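Local coordinates for hypothetical protein ST1511 (Sulfolobus tokodaii, PDB 2EKM) that is of unknown function but belongs to the adenosine-specific kinase family and probably acts on adenosine or its nucleotides, at residues F25-E30 and V103-R108; E65-L70 and Y87-F92. One frame throughout, in Å; residues are numbered along the deposited sequence.

Contact 1: F25-E30 and V103-R108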
# COMPACT_ATOMS: atom_id res chain seq x y z
N PHE A 25 -9.46 -11.40 7.40
CA PHE A 25 -10.58 -12.33 7.27
C PHE A 25 -10.17 -13.61 6.54
O PHE A 25 -9.44 -13.57 5.55
CB PHE A 25 -11.76 -11.68 6.53
CG PHE A 25 -13.06 -12.42 6.70
CD1 PHE A 25 -13.35 -13.10 7.88
CD2 PHE A 25 -14.01 -12.43 5.68
CE1 PHE A 25 -14.56 -13.78 8.04
CE2 PHE A 25 -15.22 -13.11 5.83
CZ PHE A 25 -15.50 -13.79 7.02
N ILE A 26 -10.66 -14.73 7.04
CA ILE A 26 -10.34 -16.04 6.48
C ILE A 26 -10.76 -16.20 5.01
O ILE A 26 -10.18 -17.01 4.28
CB ILE A 26 -10.99 -17.17 7.32
CG1 ILE A 26 -10.44 -18.53 6.91
CG2 ILE A 26 -12.50 -17.15 7.14
CD1 ILE A 26 -8.96 -18.68 7.16
N LYS A 27 -11.76 -15.43 4.58
CA LYS A 27 -12.26 -15.51 3.21
C LYS A 27 -11.20 -15.10 2.18
O LYS A 27 -11.38 -15.27 0.97
CB LYS A 27 -13.52 -14.65 3.03
CG LYS A 27 -14.28 -14.93 1.73
CD LYS A 27 -15.74 -14.48 1.81
CE LYS A 27 -15.90 -12.96 1.77
NZ LYS A 27 -15.60 -12.37 0.43
N THR A 28 -10.09 -14.55 2.67
CA THR A 28 -8.98 -14.14 1.82
C THR A 28 -8.54 -15.28 0.89
O THR A 28 -8.38 -15.10 -0.32
CB THR A 28 -7.76 -13.72 2.67
OG1 THR A 28 -8.03 -12.47 3.31
CG2 THR A 28 -6.50 -13.61 1.81
N VAL A 29 -8.36 -16.47 1.47
CA VAL A 29 -7.90 -17.64 0.72
C VAL A 29 -8.79 -18.02 -0.46
O VAL A 29 -8.31 -18.12 -1.59
CB VAL A 29 -7.77 -18.87 1.65
CG1 VAL A 29 -7.18 -20.04 0.88
CG2 VAL A 29 -6.89 -18.52 2.84
N GLU A 30 -10.08 -18.23 -0.22
CA GLU A 30 -10.97 -18.60 -1.31
C GLU A 30 -11.11 -17.49 -2.35
O GLU A 30 -11.23 -17.77 -3.54
CB GLU A 30 -12.36 -18.99 -0.78
CG GLU A 30 -12.36 -20.18 0.16
CD GLU A 30 -13.72 -20.86 0.26
OE1 GLU A 30 -14.53 -20.75 -0.69
OE2 GLU A 30 -13.98 -21.53 1.28
N VAL A 103 -9.44 -7.54 -4.57
CA VAL A 103 -10.04 -8.50 -3.66
C VAL A 103 -10.43 -7.72 -2.41
O VAL A 103 -9.59 -7.07 -1.79
CB VAL A 103 -9.03 -9.62 -3.29
CG1 VAL A 103 -9.56 -10.44 -2.12
CG2 VAL A 103 -8.81 -10.53 -4.50
N GLU A 104 -11.72 -7.77 -2.05
CA GLU A 104 -12.24 -7.02 -0.91
C GLU A 104 -11.55 -7.19 0.44
O GLU A 104 -11.69 -6.32 1.30
CB GLU A 104 -13.75 -7.25 -0.76
CG GLU A 104 -14.18 -8.71 -0.66
CD GLU A 104 -15.70 -8.84 -0.57
OE1 GLU A 104 -16.38 -7.97 -1.15
OE2 GLU A 104 -16.20 -9.80 0.04
N GLU A 105 -10.82 -8.29 0.64
CA GLU A 105 -10.11 -8.52 1.89
C GLU A 105 -8.71 -7.89 1.87
O GLU A 105 -8.15 -7.52 2.89
CB GLU A 105 -10.00 -10.03 2.11
CG GLU A 105 -11.28 -10.62 2.70
CD GLU A 105 -12.13 -11.20 1.59
OE1 GLU A 105 -11.59 -11.45 0.52
OE2 GLU A 105 -13.32 -11.40 1.81
N VAL A 106 -8.12 -7.81 0.68
CA VAL A 106 -6.77 -7.28 0.52
C VAL A 106 -6.62 -5.83 1.00
O VAL A 106 -7.36 -4.95 0.57
CB VAL A 106 -6.31 -7.40 -0.96
CG1 VAL A 106 -4.96 -6.71 -1.16
CG2 VAL A 106 -6.20 -8.87 -1.35
N VAL A 107 -5.66 -5.60 1.89
CA VAL A 107 -5.41 -4.26 2.42
C VAL A 107 -4.36 -3.54 1.57
O VAL A 107 -4.49 -2.35 1.26
CB VAL A 107 -4.93 -4.34 3.88
CG1 VAL A 107 -4.61 -2.95 4.41
CG2 VAL A 107 -5.99 -4.99 4.74
N ARG A 108 -3.32 -4.28 1.20
CA ARG A 108 -2.25 -3.72 0.39
C ARG A 108 -1.31 -4.83 -0.06
O ARG A 108 -1.38 -5.96 0.43
CB ARG A 108 -1.45 -2.69 1.18
CG ARG A 108 -0.89 -3.23 2.48
CD ARG A 108 0.04 -2.22 3.12
NE ARG A 108 0.31 -2.56 4.50
CZ ARG A 108 1.24 -1.97 5.25
NH1 ARG A 108 2.00 -1.01 4.73
NH2 ARG A 108 1.41 -2.35 6.51

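Contact 2: E65-L70 and Y87-F92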
# COMPACT_ATOMS: atom_id res chain seq x y z
N GLU A 65 1.01 -28.06 -6.34
CA GLU A 65 1.58 -28.50 -5.07
C GLU A 65 2.89 -27.81 -4.70
O GLU A 65 3.07 -27.39 -3.56
CB GLU A 65 1.77 -30.02 -5.11
CG GLU A 65 1.96 -30.67 -3.76
CD GLU A 65 1.89 -32.19 -3.84
OE1 GLU A 65 0.84 -32.71 -4.29
OE2 GLU A 65 2.87 -32.86 -3.46
N GLU A 66 3.80 -27.70 -5.65
CA GLU A 66 5.09 -27.06 -5.38
C GLU A 66 4.96 -25.57 -5.10
O GLU A 66 5.68 -25.03 -4.25
CB GLU A 66 6.05 -27.30 -6.55
CG GLU A 66 6.39 -28.78 -6.77
CD GLU A 66 7.39 -29.00 -7.89
OE1 GLU A 66 7.12 -28.56 -9.03
OE2 GLU A 66 8.44 -29.63 -7.64
N LEU A 67 4.05 -24.89 -5.79
CA LEU A 67 3.86 -23.46 -5.56
C LEU A 67 3.22 -23.23 -4.20
O LEU A 67 3.50 -22.25 -3.52
CB LEU A 67 3.00 -22.83 -6.66
CG LEU A 67 3.62 -22.86 -8.06
CD1 LEU A 67 2.72 -22.10 -9.03
CD2 LEU A 67 5.01 -22.23 -8.02
N ILE A 68 2.34 -24.15 -3.80
CA ILE A 68 1.68 -24.05 -2.50
C ILE A 68 2.74 -24.15 -1.40
O ILE A 68 2.74 -23.37 -0.46
CB ILE A 68 0.62 -25.18 -2.33
CG1 ILE A 68 -0.56 -24.91 -3.26
CG2 ILE A 68 0.15 -25.25 -0.89
CD1 ILE A 68 -1.61 -26.04 -3.29
N LYS A 69 3.65 -25.11 -1.53
CA LYS A 69 4.71 -25.30 -0.54
C LYS A 69 5.59 -24.06 -0.41
O LYS A 69 5.96 -23.65 0.69
CB LYS A 69 5.58 -26.51 -0.89
CG LYS A 69 4.92 -27.85 -0.58
CD LYS A 69 5.86 -29.01 -0.87
CE LYS A 69 5.35 -30.31 -0.27
NZ LYS A 69 4.04 -30.74 -0.84
N LEU A 70 5.93 -23.45 -1.54
CA LEU A 70 6.74 -22.25 -1.53
C LEU A 70 6.01 -21.16 -0.75
O LEU A 70 6.59 -20.49 0.10
CB LEU A 70 7.01 -21.78 -2.96
CG LEU A 70 7.99 -22.65 -3.75
CD1 LEU A 70 8.00 -22.22 -5.21
CD2 LEU A 70 9.37 -22.51 -3.13
N TYR A 87 2.51 -17.46 -5.18
CA TYR A 87 3.56 -17.87 -6.10
C TYR A 87 2.83 -18.24 -7.39
O TYR A 87 1.82 -18.94 -7.34
CB TYR A 87 4.32 -19.08 -5.56
CG TYR A 87 5.46 -18.73 -4.63
CD1 TYR A 87 6.73 -18.45 -5.13
CD2 TYR A 87 5.26 -18.66 -3.26
CE1 TYR A 87 7.78 -18.11 -4.28
CE2 TYR A 87 6.30 -18.32 -2.39
CZ TYR A 87 7.55 -18.05 -2.91
OH TYR A 87 8.58 -17.71 -2.07
N ILE A 88 3.34 -17.78 -8.52
CA ILE A 88 2.72 -18.10 -9.80
C ILE A 88 3.75 -18.52 -10.83
O ILE A 88 4.91 -18.13 -10.76
CB ILE A 88 1.91 -16.90 -10.38
CG1 ILE A 88 2.84 -15.71 -10.64
CG2 ILE A 88 0.78 -16.52 -9.43
CD1 ILE A 88 2.16 -14.53 -11.30
N LYS A 89 3.31 -19.33 -11.79
CA LYS A 89 4.15 -19.76 -12.87
C LYS A 89 3.29 -19.92 -14.10
O LYS A 89 2.07 -20.03 -14.04
CB LYS A 89 4.74 -21.11 -12.47
CG LYS A 89 5.97 -21.49 -13.29
CD LYS A 89 6.33 -22.96 -13.10
CE LYS A 89 5.22 -23.73 -12.39
NZ LYS A 89 5.34 -25.16 -12.68
N ASN A 90 3.91 -19.88 -15.28
CA ASN A 90 3.18 -19.95 -16.54
C ASN A 90 2.22 -18.76 -16.62
O ASN A 90 1.09 -18.86 -17.11
CB ASN A 90 2.40 -21.28 -16.63
CG ASN A 90 1.97 -21.59 -18.04
OD1 ASN A 90 2.68 -21.28 -19.00
ND2 ASN A 90 0.80 -22.22 -18.19
N GLY A 91 2.70 -17.63 -16.12
CA GLY A 91 1.94 -16.39 -16.11
C GLY A 91 2.80 -15.36 -15.41
O GLY A 91 3.85 -15.71 -14.84
N PHE A 92 2.38 -14.09 -15.43
CA PHE A 92 3.16 -13.03 -14.80
C PHE A 92 2.33 -12.14 -13.89
O PHE A 92 1.11 -12.07 -14.02
CB PHE A 92 3.82 -12.17 -15.88
CG PHE A 92 4.66 -12.95 -16.87
CD1 PHE A 92 5.88 -13.48 -16.49
CD2 PHE A 92 4.21 -13.14 -18.17
CE1 PHE A 92 6.67 -14.20 -17.40
CE2 PHE A 92 4.98 -13.86 -19.10
CZ PHE A 92 6.21 -14.39 -18.71
O HOH W 1 5.55 -26.22 -10.00

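Contact 1: F25-E30 and V103-R108
Lys27 reaches across to Glu104 and Glu105 at the centre of a salt-bridge network that joins two type I beta turns, Phe25 to Thr28 and Val103 to Val106. The first turn leads into helix 28-37. The second lies in the loop before strand 108-113, outermost in the five-stranded sheet of this chain; at that junction Val107 and Arg108 both face Gln22 in a classic beta bulge.

The tight part is the Glu105 side chain, buried against the first turn. Its CB lies 3.4 Å from Thr28 OG1, and its CG is 4.0 Å from Phe25 CB. The Thr28 hydroxyl has a hydrogen-bond partner outside the two turns, Ser23 OG; toward Glu105 it meets only carbon. With chi2 near 97°, the Glu105 carboxylate swings toward the lysine. Lys27 leaves its backbone with CG anti to N, then bends at chi3 (72°) and again at chi4, curling its aliphatic chain round Glu105 OE2. Lys27 CB lies 3.5 Å from Glu105 OE2, and Lys27 NZ closes a salt bridge to that oxygen at 2.8 Å, although as a hydrogen bond it is weak. Asp31 OD2 makes a further salt bridge to the same ammonium, which probably offsets its closeness to Glu105 OE1. Ile94 of the second subunit packs on Glu105, bringing the trimer interface up to the network.

The looser side is formed by Phe25 and Glu104, both partly exposed. The Phe25 ring offers only a rim atom, CD2, 4.1 Å from Glu105 OE2. Glu104 runs out extended and touches the first turn through its end. Its OE2 takes the Lys27 NZ bond at 2.7 Å on the anti side, with the nitrogen 24° out of the carboxylate plane.

Contact 2: E65-L70 and Y87-F92
The Tyr87 ring lies with one face against Leu70: CB of the leucine sits 3.5 Å from the ring centroid and only 10° off the normal, a CH-pi contact over the centre. All the atoms of segment 65-70 that meet the ring come from this side. Near the rim, Leu70 C approaches Tyr87 CE2 to 3.3 Å, bringing the helix backbone itself onto the ring, while Leu67 O comes in obliquely by CB and CG. With chi1 at -86°, Tyr87 CG stands anti to its carbonyl carbon, which turns the ring along the helix and carries OH to Thr74 OG1 and Glu11 O, its hydrogen-bond partners. Replacing the tyrosine with an alanine would probably open a gap over Leu70 CB and leave those two oxygens without their phenolic mate.

Beside the ring, Leu67 inserts its branches against the strand. CD2 meets Tyr87 CB at 4.1 Å, and CD1 continues along the backbone, 3.7 Å from Tyr87 O and 4.1 Å from Lys89 CB. Beyond this buried packing the contact turns polar: a water 2.9 Å from Lys89 NZ reaches toward Glu66 OE1, though other acceptors compete for its protons.

The packing belongs to a beta-alpha-beta crossover in which helix 65-78 links parallel strands 57-62 and 83-89. The helix and strand segments run nearly antiparallel, at 151° with axes 8.1 Å apart, and strand 83-89 itself lies between strands 44-50 and 16-22 of the five-stranded sheet.

How the contacts relate
From the N terminus the chain makes strands 4-10 and 16-22, then enters 25-30, the first half of contact 1. It goes on through helix 28-37 and strands 44-50 and 57-62 before reaching 65-70. Contact 2 closes the short loop, joining 65-70 to 87-92 across 16 intervening residues. Only after helix 93-101 does 103-108 return to 25-30 and close the long loop of 72 residues, so the smaller closure lies wholly within the larger. Contact 2 ties a helix to a central strand of the five-stranded sheet; contact 1 joins connections beside strand 108-113, outermost within the chain. Their centres are about 19 Å apart, and they do not touch.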